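Local coordinates for protein glutathione S-transferase 1 (Ascaris suum, PDB 4Q5F) that conjugates reduced glutathione to a wide range of hydrophobic electrophiles, both foreign and endogenous, and can also act as a glutathione peroxidase, at residues P56-F60 with G61-L65; L170-T173 with D174-S178. All blocks are in the same frame, centred on the assembly; numbering follows the deposited sequence.

Contact 1. Residues P56-F60 with G61-L65. With GSH (glutathione), chain E.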
# COMPACT_ATOMS: atom_id res chain seq x y z
N PRO B 56 -5.75 22.02 4.29
CA PRO B 56 -6.73 21.66 5.33
C PRO B 56 -8.06 21.16 4.77
O PRO B 56 -8.83 20.54 5.51
CB PRO B 56 -6.93 22.97 6.09
CG PRO B 56 -6.55 24.04 5.13
CD PRO B 56 -5.45 23.46 4.30
N LYS B 57 -8.33 21.41 3.50
CA LYS B 57 -9.58 20.97 2.88
C LYS B 57 -9.48 19.54 2.35
O LYS B 57 -10.49 18.95 1.97
CB LYS B 57 -9.98 21.89 1.72
CG LYS B 57 -10.13 23.35 2.08
CD LYS B 57 -10.44 24.16 0.82
CE LYS B 57 -10.43 25.65 1.08
NZ LYS B 57 -10.54 26.42 -0.19
N THR B 58 -8.27 18.99 2.32
CA THR B 58 -8.06 17.65 1.77
C THR B 58 -8.35 16.60 2.83
O THR B 58 -8.34 16.90 4.03
CB THR B 58 -6.63 17.47 1.24
OG1 THR B 58 -5.70 17.50 2.33
CG2 THR B 58 -6.27 18.57 0.24
N PRO B 59 -8.60 15.35 2.40
CA PRO B 59 -8.94 14.28 3.35
C PRO B 59 -7.85 14.01 4.39
O PRO B 59 -8.15 13.90 5.58
CB PRO B 59 -9.13 13.06 2.45
CG PRO B 59 -9.45 13.62 1.11
CD PRO B 59 -8.66 14.88 1.01
N PHE B 60 -6.60 13.90 3.94
CA PHE B 60 -5.49 13.51 4.81
C PHE B 60 -4.38 14.56 4.85
O PHE B 60 -3.30 14.30 5.40
CB PHE B 60 -4.92 12.17 4.34
CG PHE B 60 -5.95 11.08 4.23
CD1 PHE B 60 -6.88 10.90 5.23
CD2 PHE B 60 -5.98 10.25 3.13
CE1 PHE B 60 -7.83 9.90 5.13
CE2 PHE B 60 -6.93 9.25 3.02
CZ PHE B 60 -7.85 9.07 4.03
N GLY B 61 -4.63 15.73 4.29
CA GLY B 61 -3.65 16.81 4.32
C GLY B 61 -2.57 16.67 3.26
O GLY B 61 -1.52 17.29 3.37
N GLN B 62 -2.83 15.85 2.24
CA GLN B 62 -1.82 15.58 1.21
C GLN B 62 -2.41 15.41 -0.19
O GLN B 62 -3.62 15.26 -0.37
CB GLN B 62 -1.04 14.32 1.58
CG GLN B 62 -0.28 14.42 2.90
CD GLN B 62 0.74 13.31 3.05
OE1 GLN B 62 0.40 12.13 3.11
NE2 GLN B 62 2.01 13.69 3.12
N LEU B 63 -1.52 15.43 -1.17
CA LEU B 63 -1.84 15.13 -2.56
C LEU B 63 -1.04 13.88 -2.93
O LEU B 63 -0.10 13.53 -2.22
CB LEU B 63 -1.46 16.30 -3.46
CG LEU B 63 -2.09 17.66 -3.13
CD1 LEU B 63 -1.62 18.71 -4.12
CD2 LEU B 63 -3.62 17.57 -3.13
N PRO B 64 -1.40 13.21 -4.03
CA PRO B 64 -2.42 13.51 -5.04
C PRO B 64 -3.86 13.27 -4.59
O PRO B 64 -4.11 12.52 -3.65
CB PRO B 64 -2.08 12.54 -6.18
CG PRO B 64 -1.46 11.38 -5.49
CD PRO B 64 -0.67 11.97 -4.36
N LEU B 65 -4.79 13.93 -5.28
CA LEU B 65 -6.21 13.67 -5.13
C LEU B 65 -6.82 13.48 -6.50
O LEU B 65 -6.41 14.12 -7.47
CB LEU B 65 -6.91 14.85 -4.44
CG LEU B 65 -6.46 15.22 -3.04
CD1 LEU B 65 -7.12 16.52 -2.63
CD2 LEU B 65 -6.78 14.12 -2.05
N1 GSH E . 0.51 7.84 1.09
CA1 GSH E . 0.25 8.99 0.31
C1 GSH E . -0.07 8.58 -1.11
O11 GSH E . -0.83 9.29 -1.82
O12 GSH E . 0.43 7.53 -1.59
CB1 GSH E . 1.46 9.91 0.32
CG1 GSH E . 1.11 11.25 -0.32
CD1 GSH E . 2.21 12.30 -0.07
OE1 GSH E . 3.11 12.05 0.71
N2 GSH E . 2.15 13.57 -0.75
CA2 GSH E . 3.14 14.59 -0.55
C2 GSH E . 2.45 15.85 -0.05
O2 GSH E . 1.26 16.01 -0.24
CB2 GSH E . 3.82 14.92 -1.85
SG2 GSH E . 4.60 13.47 -2.51
N3 GSH E . 3.23 16.86 0.64
CA3 GSH E . 2.60 18.06 1.12
C3 GSH E . 2.20 17.89 2.58
O31 GSH E . 2.22 16.75 3.11
O32 GSH E . 1.83 18.89 3.26
O HOH W 1 -5.20 13.95 1.40
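Thr58 OG1 takes a weak, bent hydrogen bond from Gly61 N at 2.8 Å, with an N-H...O angle of 119°, and is also hydrogen-bonded to Lys55 O, just after helix 51-54. The hydroxyl sits between the backbone N and carbonyl carbon of its own residue (chi1 67°), which turns it into the bend and leaves CG2 facing the hydrophobic side. There CG2 meets Leu65 CD1 at 3.6 Å, the two side chains crossing at about a right angle, while Leu65 CD2 and Pro59 CD approach tip to tip at 3.7 Å. A water joins Phe60 N, from which it accepts, to Gln62 O, to which it donates at 2.7 Å. This loop leads into strand 65-68 of the thioredoxin-like N-terminal domain, and the cis peptide bond before Pro64 is the cis-proline hallmark of that fold. Just before it, the Leu63 backbone pairs with the cysteinyl unit of glutathione in antiparallel fashion: Leu63 N donates to GSH O2 at 3.0 Å, nearly straight at 171°, and Leu63 O accepts from GSH N2 at 2.7 Å. Gln62, extended beyond CG, runs beside glutathione, its CD near GSH CD1 and its NE2 donating to the carboxylate oxygen GSH O31 at 3.1 Å. Lys55 NZ binds both Gly61 O and glutathione, and Asp109 of the second subunit completes the site from across the dimer interface.

Contact 2. Residues L170-T173 with D174-S178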
# COMPACT_ATOMS: atom_id res chain seq x y z
N LEU B 170 2.90 0.66 -15.56
CA LEU B 170 3.10 2.06 -15.91
C LEU B 170 3.79 2.84 -14.80
O LEU B 170 4.71 3.62 -15.05
CB LEU B 170 1.75 2.71 -16.23
CG LEU B 170 0.95 2.09 -17.38
CD1 LEU B 170 -0.42 2.74 -17.50
CD2 LEU B 170 1.72 2.20 -18.69
N VAL B 171 3.34 2.64 -13.56
CA VAL B 171 3.87 3.39 -12.42
C VAL B 171 5.26 2.91 -12.04
O VAL B 171 6.15 3.72 -11.76
CB VAL B 171 2.93 3.27 -11.20
CG1 VAL B 171 3.50 4.04 -10.00
CG2 VAL B 171 1.55 3.80 -11.54
N ILE B 172 5.45 1.59 -12.02
CA ILE B 172 6.73 1.01 -11.63
C ILE B 172 7.85 1.46 -12.55
O ILE B 172 8.87 1.99 -12.10
CB ILE B 172 6.65 -0.54 -11.61
CG1 ILE B 172 5.82 -1.01 -10.41
CG2 ILE B 172 8.04 -1.17 -11.54
CD1 ILE B 172 5.45 -2.48 -10.44
N THR B 173 7.66 1.26 -13.85
CA THR B 173 8.70 1.55 -14.83
C THR B 173 9.07 3.04 -14.87
O THR B 173 10.22 3.39 -15.10
CB THR B 173 8.29 1.10 -16.24
OG1 THR B 173 7.03 1.68 -16.58
CG2 THR B 173 8.18 -0.42 -16.29
N ASP B 174 8.08 3.90 -14.67
CA ASP B 174 8.34 5.34 -14.66
C ASP B 174 9.20 5.71 -13.47
O ASP B 174 10.16 6.48 -13.59
CB ASP B 174 7.04 6.13 -14.63
CG ASP B 174 7.27 7.63 -14.70
OD1 ASP B 174 7.60 8.13 -15.79
OD2 ASP B 174 7.11 8.31 -13.66
N SER B 175 8.86 5.17 -12.30
CA SER B 175 9.58 5.46 -11.07
C SER B 175 11.01 4.92 -11.14
O SER B 175 11.96 5.63 -10.80
CB SER B 175 8.86 4.86 -9.87
OG SER B 175 7.48 5.19 -9.89
N LEU B 176 11.15 3.68 -11.58
CA LEU B 176 12.47 3.07 -11.74
C LEU B 176 13.32 3.88 -12.71
O LEU B 176 14.50 4.11 -12.46
CB LEU B 176 12.34 1.63 -12.25
CG LEU B 176 11.74 0.59 -11.30
CD1 LEU B 176 11.69 -0.77 -11.99
CD2 LEU B 176 12.53 0.51 -10.01
N ALA B 177 12.71 4.31 -13.81
CA ALA B 177 13.40 5.11 -14.81
C ALA B 177 13.94 6.39 -14.20
O ALA B 177 15.06 6.80 -14.48
CB ALA B 177 12.45 5.43 -15.96
N SER B 178 13.13 7.03 -13.36
CA SER B 178 13.52 8.27 -12.71
C SER B 178 14.65 8.04 -11.70
O SER B 178 15.59 8.82 -11.63
CB SER B 178 12.32 8.92 -12.01
OG SER B 178 11.31 9.24 -12.94
O HOH W 2 5.82 6.87 -11.45
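The backbone from Leu170 to Ser178 is continuous alpha-helix, with i to i+4 bonds running from a weak one, Asp174 N to Leu170 O, to the nearly straight Leu176 N to Ile172 O at 2.9 Å and 174°. Val171 O receives two donors from the same residue: Ser175 N at 3.1 Å and Ser175 OG at 2.7 Å, which come from opposite faces of the carbonyl plane. The hydroxyl can fold back in this way because OG stands beside its own backbone N, anti to the carbonyl carbon (chi1 -49°). Nearly one turn later the pattern recurs, Ser178 OG and Ser178 N reaching Asp174 O from opposite faces, with OG at 3.1 Å. Thr173 OG1 also bonds a carbonyl one turn back, that of Asp169, though from a different chi1, 55°. A water lies between Val171 O and Asp174 OD2, 2.9 Å from the carboxylate oxygen. Two arginines add to these polar groups, Arg213 in a salt bridge with Asp174 OD1 and Arg24 in a hydrogen bond with Ser178 OG. On another side of the helix Ile172 and Leu176 lie side by side and point the same way, Ile172 CG2 touching Leu176 CD1 at 3.7 Å. Ile172 packs on Phe104 and Phe107 of helix 94-114 and Leu176 on Ile197 of helix 191-201; Leu170 instead packs on Ile33 of helix 27-37 in the N-terminal domain. Serine and threonine hydroxyls bonded to the carbonyl one turn back are a familiar feature of alpha-helices, and here they occur in the central helix of the all-helical C-terminal domain of the glutathione transferase fold.

Contact 1 comes first along the chain, in the loop between helix 51-54 and strand 65-68 of the thioredoxin-like N-terminal domain; contact 2 follows in helix 167-182 of the helical C-terminal domain. Their centres are 24 Å apart, and their nearest atoms, about 10 Å apart, do not touch. Residues 61-64 belong to the glutathione site and 58-60 touch the second subunit, whereas 170-178 lie near the centre of the chain, touched by no other protein chain of the assembly. Helix 167-182 nevertheless faces the N-terminal domain through helix 27-37. The Val171 side chain stays about 10 Å from bound glutathione, so the loop binds the ligand directly, whereas this part of the helix stands behind the site without touching it.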